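1-phosphatidylinositol 4,5-bisphosphate phosphodiesterase (Drosophila melanogaster, PDB 6IRB) belongs to the phosphoinositide phospholipase C-beta family of signalling proteins and here forms a very long helix whose far end pairs with a shorter one folded back on it. Local coordinates at residues A[130-141]-A[171-182]. The protein carries 2 engineered substitutions. Residues are numbered along the deposited sequence; the frame is centred on the assembly and turned at random.
Sequences DIKDLNAKQAKM and NVKRFMEEKKQI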
ATOM      1  N   ASP A 130      51.514  -5.189 -20.342  1.00 63.50           N
ATOM      2  CA  ASP A 130      52.692  -5.806 -19.750  1.00 70.52           C
ATOM      3  C   ASP A 130      53.524  -6.529 -20.799  1.00 71.04           C
ATOM      4  O   ASP A 130      54.750  -6.368 -20.859  1.00 72.71           O
ATOM      5  CB  ASP A 130      52.257  -6.753 -18.638  1.00 71.03           C
ATOM      6  CG  ASP A 130      51.645  -6.008 -17.470  1.00 76.55           C
ATOM      7  OD1 ASP A 130      52.042  -4.838 -17.254  1.00 70.80           O
ATOM      8  OD2 ASP A 130      50.763  -6.583 -16.787  1.00 81.54           O
ATOM      9  N   ILE A 131      52.868  -7.332 -21.638  1.00 66.99           N
ATOM     10  CA  ILE A 131      53.596  -8.107 -22.636  1.00 61.79           C
ATOM     11  C   ILE A 131      54.229  -7.215 -23.692  1.00 54.47           C
ATOM     12  O   ILE A 131      55.396  -7.407 -24.045  1.00 51.90           O
ATOM     13  CB  ILE A 131      52.660  -9.147 -23.273  1.00 69.71           C
ATOM     14  CG1 ILE A 131      51.864  -9.867 -22.174  1.00 85.73           C
ATOM     15  CG2 ILE A 131      53.436 -10.076 -24.181  1.00 66.06           C
ATOM     16  CD1 ILE A 131      51.177 -11.148 -22.620  1.00 90.79           C
ATOM     17  N   LYS A 132      53.506  -6.212 -24.193  1.00 56.09           N
ATOM     18  CA  LYS A 132      54.149  -5.261 -25.094  1.00 56.50           C
ATOM     19  C   LYS A 132      55.341  -4.630 -24.396  1.00 55.04           C
ATOM     20  O   LYS A 132      56.458  -4.631 -24.925  1.00 63.17           O
ATOM     21  CB  LYS A 132      53.187  -4.186 -25.587  1.00 76.87           C
ATOM     22  CG  LYS A 132      53.849  -3.381 -26.699  1.00 92.77           C
ATOM     23  CD  LYS A 132      54.388  -2.034 -26.253  1.00 99.51           C
ATOM     24  CE  LYS A 132      55.430  -1.546 -27.252  1.00 97.40           C
ATOM     25  NZ  LYS A 132      56.142  -0.327 -26.792  1.00100.79           N
ATOM     26  N   ASP A 133      55.077  -3.936 -23.285  1.00 56.88           N
ATOM     27  CA  ASP A 133      56.113  -3.379 -22.420  1.00 70.01           C
ATOM     28  C   ASP A 133      57.317  -4.307 -22.306  1.00 56.30           C
ATOM     29  O   ASP A 133      58.452  -3.923 -22.604  1.00 57.33           O
ATOM     30  CB  ASP A 133      55.524  -3.100 -21.037  1.00 75.67           C
ATOM     31  CG  ASP A 133      54.555  -1.937 -21.043  1.00100.18           C
ATOM     32  OD1 ASP A 133      54.287  -1.390 -22.136  1.00108.97           O
ATOM     33  OD2 ASP A 133      54.047  -1.577 -19.960  1.00108.31           O
ATOM     34  N   LEU A 134      57.084  -5.511 -21.786  1.00 59.70           N
ATOM     35  CA  LEU A 134      58.130  -6.526 -21.744  1.00 63.16           C
ATOM     36  C   LEU A 134      58.835  -6.676 -23.090  1.00 64.70           C
ATOM     37  O   LEU A 134      60.070  -6.654 -23.161  1.00 59.87           O
ATOM     38  CB  LEU A 134      57.547  -7.859 -21.293  1.00 69.58           C
ATOM     39  CG  LEU A 134      58.716  -8.790 -20.987  1.00 81.79           C
ATOM     40  CD1 LEU A 134      59.549  -8.226 -19.831  1.00 90.29           C
ATOM     41  CD2 LEU A 134      58.234 -10.209 -20.693  1.00 82.94           C
ATOM     42  N   ASN A 135      58.057  -6.885 -24.161  1.00 58.95           N
ATOM     43  CA  ASN A 135      58.616  -7.003 -25.507  1.00 52.92           C
ATOM     44  C   ASN A 135      59.616  -5.893 -25.777  1.00 64.32           C
ATOM     45  O   ASN A 135      60.748  -6.150 -26.205  1.00 64.69           O
ATOM     46  CB  ASN A 135      57.502  -6.968 -26.555  1.00 58.33           C
ATOM     47  CG  ASN A 135      56.812  -8.302 -26.735  1.00 69.63           C
ATOM     48  OD1 ASN A 135      57.103  -9.268 -26.030  1.00 67.40           O
ATOM     49  ND2 ASN A 135      55.873  -8.358 -27.682  1.00 80.58           N
ATOM     50  N   ALA A 136      59.189  -4.644 -25.564  1.00 54.74           N
ATOM     51  CA  ALA A 136      60.085  -3.506 -25.697  1.00 57.84           C
ATOM     52  C   ALA A 136      61.370  -3.713 -24.902  1.00 57.47           C
ATOM     53  O   ALA A 136      62.467  -3.730 -25.472  1.00 82.90           O
ATOM     54  CB  ALA A 136      59.367  -2.235 -25.244  1.00 68.21           C
ATOM     55  N   LYS A 137      61.252  -3.895 -23.582  1.00 60.32           N
ATOM     56  CA  LYS A 137      62.441  -4.092 -22.753  1.00 69.06           C
ATOM     57  C   LYS A 137      63.339  -5.171 -23.343  1.00 62.18           C
ATOM     58  O   LYS A 137      64.556  -4.983 -23.482  1.00 55.07           O
ATOM     59  CB  LYS A 137      62.053  -4.440 -21.315  1.00 76.80           C
ATOM     60  CG  LYS A 137      63.253  -4.581 -20.375  1.00 81.11           C
ATOM     61  CD  LYS A 137      62.843  -4.604 -18.903  1.00 92.28           C
ATOM     62  CE  LYS A 137      63.891  -5.297 -18.019  1.00 95.06           C
ATOM     63  NZ  LYS A 137      64.252  -6.680 -18.480  1.00 88.64           N
ATOM     64  N   GLN A 138      62.741  -6.301 -23.731  1.00 62.35           N
ATOM     65  CA  GLN A 138      63.523  -7.361 -24.355  1.00 63.56           C
ATOM     66  C   GLN A 138      64.187  -6.845 -25.619  1.00 66.81           C
ATOM     67  O   GLN A 138      65.395  -7.024 -25.824  1.00 71.53           O
ATOM     68  CB  GLN A 138      62.637  -8.570 -24.663  1.00 55.72           C
ATOM     69  CG  GLN A 138      62.117  -9.288 -23.420  1.00 61.50           C
ATOM     70  CD  GLN A 138      61.537 -10.663 -23.719  1.00 56.86           C
ATOM     71  OE1 GLN A 138      61.160 -10.963 -24.852  1.00 65.28           O
ATOM     72  NE2 GLN A 138      61.481 -11.511 -22.703  1.00 51.61           N
ATOM     73  N   ALA A 139      63.424  -6.142 -26.446  1.00 60.12           N
ATOM     74  CA  ALA A 139      64.007  -5.595 -27.657  1.00 66.28           C
ATOM     75  C   ALA A 139      65.145  -4.637 -27.327  1.00 77.48           C
ATOM     76  O   ALA A 139      66.221  -4.716 -27.933  1.00 90.72           O
ATOM     77  CB  ALA A 139      62.930  -4.898 -28.483  1.00 55.46           C
ATOM     78  N   LYS A 140      64.950  -3.754 -26.339  1.00 67.45           N
ATOM     79  CA  LYS A 140      65.959  -2.732 -26.080  1.00 70.68           C
ATOM     80  C   LYS A 140      67.285  -3.345 -25.678  1.00 83.21           C
ATOM     81  O   LYS A 140      68.345  -2.902 -26.138  1.00 93.77           O
ATOM     82  CB  LYS A 140      65.508  -1.765 -24.994  1.00 67.05           C
ATOM     83  CG  LYS A 140      66.630  -0.807 -24.610  1.00 76.46           C
ATOM     84  CD  LYS A 140      66.497   0.512 -25.342  1.00 87.75           C
ATOM     85  CE  LYS A 140      67.819   1.254 -25.402  1.00103.35           C
ATOM     86  NZ  LYS A 140      67.696   2.537 -26.154  1.00115.92           N
HETATM   87  N   MSE A 141      67.253  -4.348 -24.818  1.00 80.51           N
HETATM   88  CA  MSE A 141      68.476  -5.051 -24.529  1.00 85.18           C
HETATM   89  C   MSE A 141      69.123  -5.595 -25.779  1.00 77.53           C
HETATM   90  O   MSE A 141      70.343  -5.532 -25.911  1.00 81.33           O
HETATM   91  CB  MSE A 141      68.252  -6.135 -23.513  1.00 98.38           C
HETATM   92  CG  MSE A 141      69.562  -6.572 -22.946  1.00119.33           C
HETATM   93 SE   MSE A 141      69.311  -7.978 -21.683  1.00140.81          SE
HETATM   94  CE  MSE A 141      67.430  -8.352 -22.018  1.00149.46           C
ATOM     95  N   ASN A 171      70.567 -14.673 -24.302  1.00 81.61           N
ATOM     96  CA  ASN A 171      69.464 -13.741 -24.092  1.00 76.72           C
ATOM     97  C   ASN A 171      68.136 -14.309 -24.581  1.00 76.85           C
ATOM     98  O   ASN A 171      67.086 -14.041 -23.987  1.00 80.19           O
ATOM     99  CB  ASN A 171      69.797 -12.411 -24.744  1.00 80.69           C
ATOM    100  CG  ASN A 171      70.827 -11.645 -23.946  1.00 99.88           C
ATOM    101  OD1 ASN A 171      71.236 -10.544 -24.321  1.00116.19           O
ATOM    102  ND2 ASN A 171      71.225 -12.211 -22.805  1.00 97.72           N
ATOM    103  N   VAL A 172      68.153 -15.067 -25.677  1.00 74.23           N
ATOM    104  CA  VAL A 172      66.923 -15.712 -26.132  1.00 74.69           C
ATOM    105  C   VAL A 172      66.399 -16.659 -25.058  1.00 74.82           C
ATOM    106  O   VAL A 172      65.191 -16.695 -24.785  1.00 78.90           O
ATOM    107  CB  VAL A 172      67.150 -16.412 -27.483  1.00 80.69           C
ATOM    108  CG1 VAL A 172      66.023 -17.383 -27.789  1.00 64.70           C
ATOM    109  CG2 VAL A 172      67.252 -15.359 -28.579  1.00 80.19           C
ATOM    110  N   LYS A 173      67.293 -17.443 -24.437  1.00 66.81           N
ATOM    111  CA  LYS A 173      66.905 -18.229 -23.263  1.00 62.52           C
ATOM    112  C   LYS A 173      66.229 -17.343 -22.231  1.00 63.61           C
ATOM    113  O   LYS A 173      65.121 -17.634 -21.770  1.00 77.23           O
ATOM    114  CB  LYS A 173      68.126 -18.903 -22.627  1.00 65.28           C
ATOM    115  CG  LYS A 173      68.400 -20.352 -23.020  1.00 82.40           C
ATOM    116  CD  LYS A 173      69.495 -20.941 -22.116  1.00 86.20           C
ATOM    117  CE  LYS A 173      70.160 -22.182 -22.700  1.00 90.54           C
ATOM    118  NZ  LYS A 173      69.447 -23.415 -22.270  1.00 88.09           N
ATOM    119  N   ARG A 174      66.880 -16.233 -21.882  1.00 63.15           N
ATOM    120  CA  ARG A 174      66.345 -15.327 -20.875  1.00 58.64           C
ATOM    121  C   ARG A 174      65.009 -14.758 -21.346  1.00 57.37           C
ATOM    122  O   ARG A 174      64.056 -14.655 -20.560  1.00 49.12           O
ATOM    123  CB  ARG A 174      67.387 -14.249 -20.553  1.00 55.79           C
ATOM    124  CG  ARG A 174      66.939 -13.056 -19.730  1.00 63.19           C
ATOM    125  CD  ARG A 174      67.838 -11.845 -20.015  1.00 66.51           C
ATOM    126  NE  ARG A 174      67.352 -10.600 -19.415  1.00 66.25           N
ATOM    127  CZ  ARG A 174      67.772 -10.112 -18.246  1.00 62.04           C
ATOM    128  NH1 ARG A 174      68.691 -10.762 -17.546  1.00 52.73           N
ATOM    129  NH2 ARG A 174      67.275  -8.969 -17.781  1.00 60.69           N
ATOM    130  N   PHE A 175      64.930 -14.363 -22.625  1.00 60.13           N
ATOM    131  CA  PHE A 175      63.686 -13.834 -23.175  1.00 52.49           C
ATOM    132  C   PHE A 175      62.557 -14.834 -23.049  1.00 49.25           C
ATOM    133  O   PHE A 175      61.416 -14.465 -22.760  1.00 47.10           O
ATOM    134  CB  PHE A 175      63.859 -13.501 -24.655  1.00 66.37           C
ATOM    135  CG  PHE A 175      64.795 -12.364 -24.928  1.00 93.04           C
ATOM    136  CD1 PHE A 175      65.312 -11.598 -23.897  1.00 97.85           C
ATOM    137  CD2 PHE A 175      65.155 -12.053 -26.230  1.00 99.34           C
ATOM    138  CE1 PHE A 175      66.167 -10.545 -24.164  1.00 88.61           C
ATOM    139  CE2 PHE A 175      66.013 -10.997 -26.499  1.00 88.99           C
ATOM    140  CZ  PHE A 175      66.518 -10.244 -25.465  1.00 81.93           C
HETATM  141  N   MSE A 176      62.856 -16.101 -23.263  1.00 51.87           N
HETATM  142  CA  MSE A 176      61.852 -17.140 -23.153  1.00 71.25           C
HETATM  143  C   MSE A 176      61.451 -17.419 -21.717  1.00 75.23           C
HETATM  144  O   MSE A 176      60.271 -17.626 -21.441  1.00 82.42           O
HETATM  145  CB  MSE A 176      62.336 -18.387 -23.865  1.00 99.61           C
HETATM  146  CG  MSE A 176      62.095 -18.261 -25.355  1.00137.07           C
HETATM  147 SE   MSE A 176      63.324 -19.263 -26.465  1.00180.95          SE
HETATM  148  CE  MSE A 176      62.086 -20.569 -27.222  1.00178.21           C
ATOM    149  N   GLU A 177      62.420 -17.473 -20.802  1.00 73.15           N
ATOM    150  CA  GLU A 177      62.070 -17.671 -19.399  1.00 76.88           C
ATOM    151  C   GLU A 177      61.231 -16.502 -18.889  1.00 70.61           C
ATOM    152  O   GLU A 177      60.217 -16.697 -18.208  1.00 61.52           O
ATOM    153  CB  GLU A 177      63.328 -17.859 -18.553  1.00 89.16           C
ATOM    154  CG  GLU A 177      64.266 -18.970 -19.039  1.00118.42           C
ATOM    155  CD  GLU A 177      63.545 -20.203 -19.587  1.00136.88           C
ATOM    156  OE1 GLU A 177      63.403 -21.203 -18.846  1.00143.43           O
ATOM    157  OE2 GLU A 177      63.152 -20.187 -20.776  1.00139.04           O
ATOM    158  N   GLU A 178      61.664 -15.272 -19.188  1.00 66.76           N
ATOM    159  CA  GLU A 178      60.854 -14.092 -18.894  1.00 54.33           C
ATOM    160  C   GLU A 178      59.417 -14.260 -19.387  1.00 56.20           C
ATOM    161  O   GLU A 178      58.456 -13.957 -18.668  1.00 51.23           O
ATOM    162  CB  GLU A 178      61.493 -12.846 -19.513  1.00 48.92           C
ATOM    163  CG  GLU A 178      62.581 -12.202 -18.663  1.00 64.89           C
ATOM    164  CD  GLU A 178      63.295 -11.049 -19.370  1.00 88.36           C
ATOM    165  OE1 GLU A 178      63.001 -10.801 -20.560  1.00 95.30           O
ATOM    166  OE2 GLU A 178      64.129 -10.368 -18.726  1.00 98.42           O
ATOM    167  N   LYS A 179      59.257 -14.753 -20.620  1.00 51.59           N
ATOM    168  CA  LYS A 179      57.927 -14.948 -21.186  1.00 54.71           C
ATOM    169  C   LYS A 179      57.132 -15.993 -20.415  1.00 67.57           C
ATOM    170  O   LYS A 179      55.938 -15.804 -20.150  1.00 61.85           O
ATOM    171  CB  LYS A 179      58.046 -15.348 -22.653  1.00 57.77           C
ATOM    172  CG  LYS A 179      58.353 -14.199 -23.564  1.00 67.97           C
ATOM    173  CD  LYS A 179      57.077 -13.546 -24.068  1.00 68.72           C
ATOM    174  CE  LYS A 179      57.362 -12.157 -24.619  1.00 63.77           C
ATOM    175  NZ  LYS A 179      56.400 -11.763 -25.687  1.00 67.00           N
ATOM    176  N   LYS A 180      57.781 -17.105 -20.054  1.00 69.97           N
ATOM    177  CA  LYS A 180      57.132 -18.131 -19.247  1.00 58.44           C
ATOM    178  C   LYS A 180      56.601 -17.550 -17.945  1.00 46.03           C
ATOM    179  O   LYS A 180      55.458 -17.815 -17.561  1.00 43.59           O
ATOM    180  CB  LYS A 180      58.125 -19.262 -18.970  1.00 68.44           C
ATOM    181  CG  LYS A 180      57.939 -19.964 -17.628  1.00 81.01           C
ATOM    182  CD  LYS A 180      58.624 -21.340 -17.588  1.00 97.35           C
ATOM    183  CE  LYS A 180      60.096 -21.260 -17.171  1.00 97.86           C
ATOM    184  NZ  LYS A 180      60.467 -22.330 -16.179  1.00 97.64           N
ATOM    185  N   GLN A 181      57.420 -16.765 -17.248  1.00 43.24           N
ATOM    186  CA  GLN A 181      56.977 -16.180 -15.987  1.00 58.94           C
ATOM    187  C   GLN A 181      55.760 -15.273 -16.168  1.00 50.08           C
ATOM    188  O   GLN A 181      54.768 -15.404 -15.443  1.00 49.08           O
ATOM    189  CB  GLN A 181      58.122 -15.441 -15.308  1.00 73.99           C
ATOM    190  CG  GLN A 181      58.812 -16.307 -14.272  1.00 89.53           C
ATOM    191  CD  GLN A 181      60.086 -15.690 -13.747  1.00101.30           C
ATOM    192  OE1 GLN A 181      60.565 -14.685 -14.274  1.00100.91           O
ATOM    193  NE2 GLN A 181      60.659 -16.302 -12.710  1.00108.29           N
ATOM    194  N   ILE A 182      55.818 -14.331 -17.113  1.00 43.52           N
ATOM    195  CA  ILE A 182      54.678 -13.429 -17.281  1.00 43.16           C
ATOM    196  C   ILE A 182      53.449 -14.200 -17.721  1.00 42.53           C
ATOM    197  O   ILE A 182      52.319 -13.841 -17.365  1.00 35.48           O
ATOM    198  CB  ILE A 182      54.991 -12.285 -18.260  1.00 45.90           C
ATOM    199  CG1 ILE A 182      54.105 -11.088 -17.928  1.00 55.85           C
ATOM    200  CG2 ILE A 182      54.739 -12.684 -19.715  1.00 36.82           C
ATOM    201  CD1 ILE A 182      54.748  -9.732 -18.192  1.00 65.23           C
TER
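Asp130 and Ile182 meet through carbon alone, CB of the aspartate lying 3.9 Å from CD1 of the isoleucine. Ile131 turns its CG2 methyl to the Lys179 ammonium, and Leu134 points its CD2 methyl toward the carbonyl oxygen of Glu178 and Ile182 CD1, both loose contacts. Asn135 starts away from the partner helix, yet its OD1 accepts a bond of 2.6 Å from Lys179 NZ, which lies in the carbonyl plane on a lone pair; the lysine gets there by bending at chi2 (-90°). The far end of helix 18-150 and helix 157-210 run antiparallel, their local axes 11.1 Å apart at 168°, consistent with the coiled-coil hairpin of the C-terminal region of phospholipase C-beta, with polar side chains set among the apolar ones. Lys137 reaches Glu178 OE2 in a long salt bridge, and the same oxygen pairs with Arg174 NE, so one carboxylate probably offsets two neighbouring positive charges. Gln138 is the buried residue here. Its extended chain carries NE2 to two acceptors, Glu178 OE1 at 2.7 Å, on the anti lone pair, and Phe175 O at 3.0 Å, a carbonyl already taken by Lys179 N; together they fix the rotation of the amide. Gln138 CB sits over one face of the Phe175 ring in a CH-pi contact, 4.1 Å from the centroid. Met141, a selenomethionine, brings CE to the edge of that ring, while SE lies above the guanidinium plane of Arg174, on its NE side.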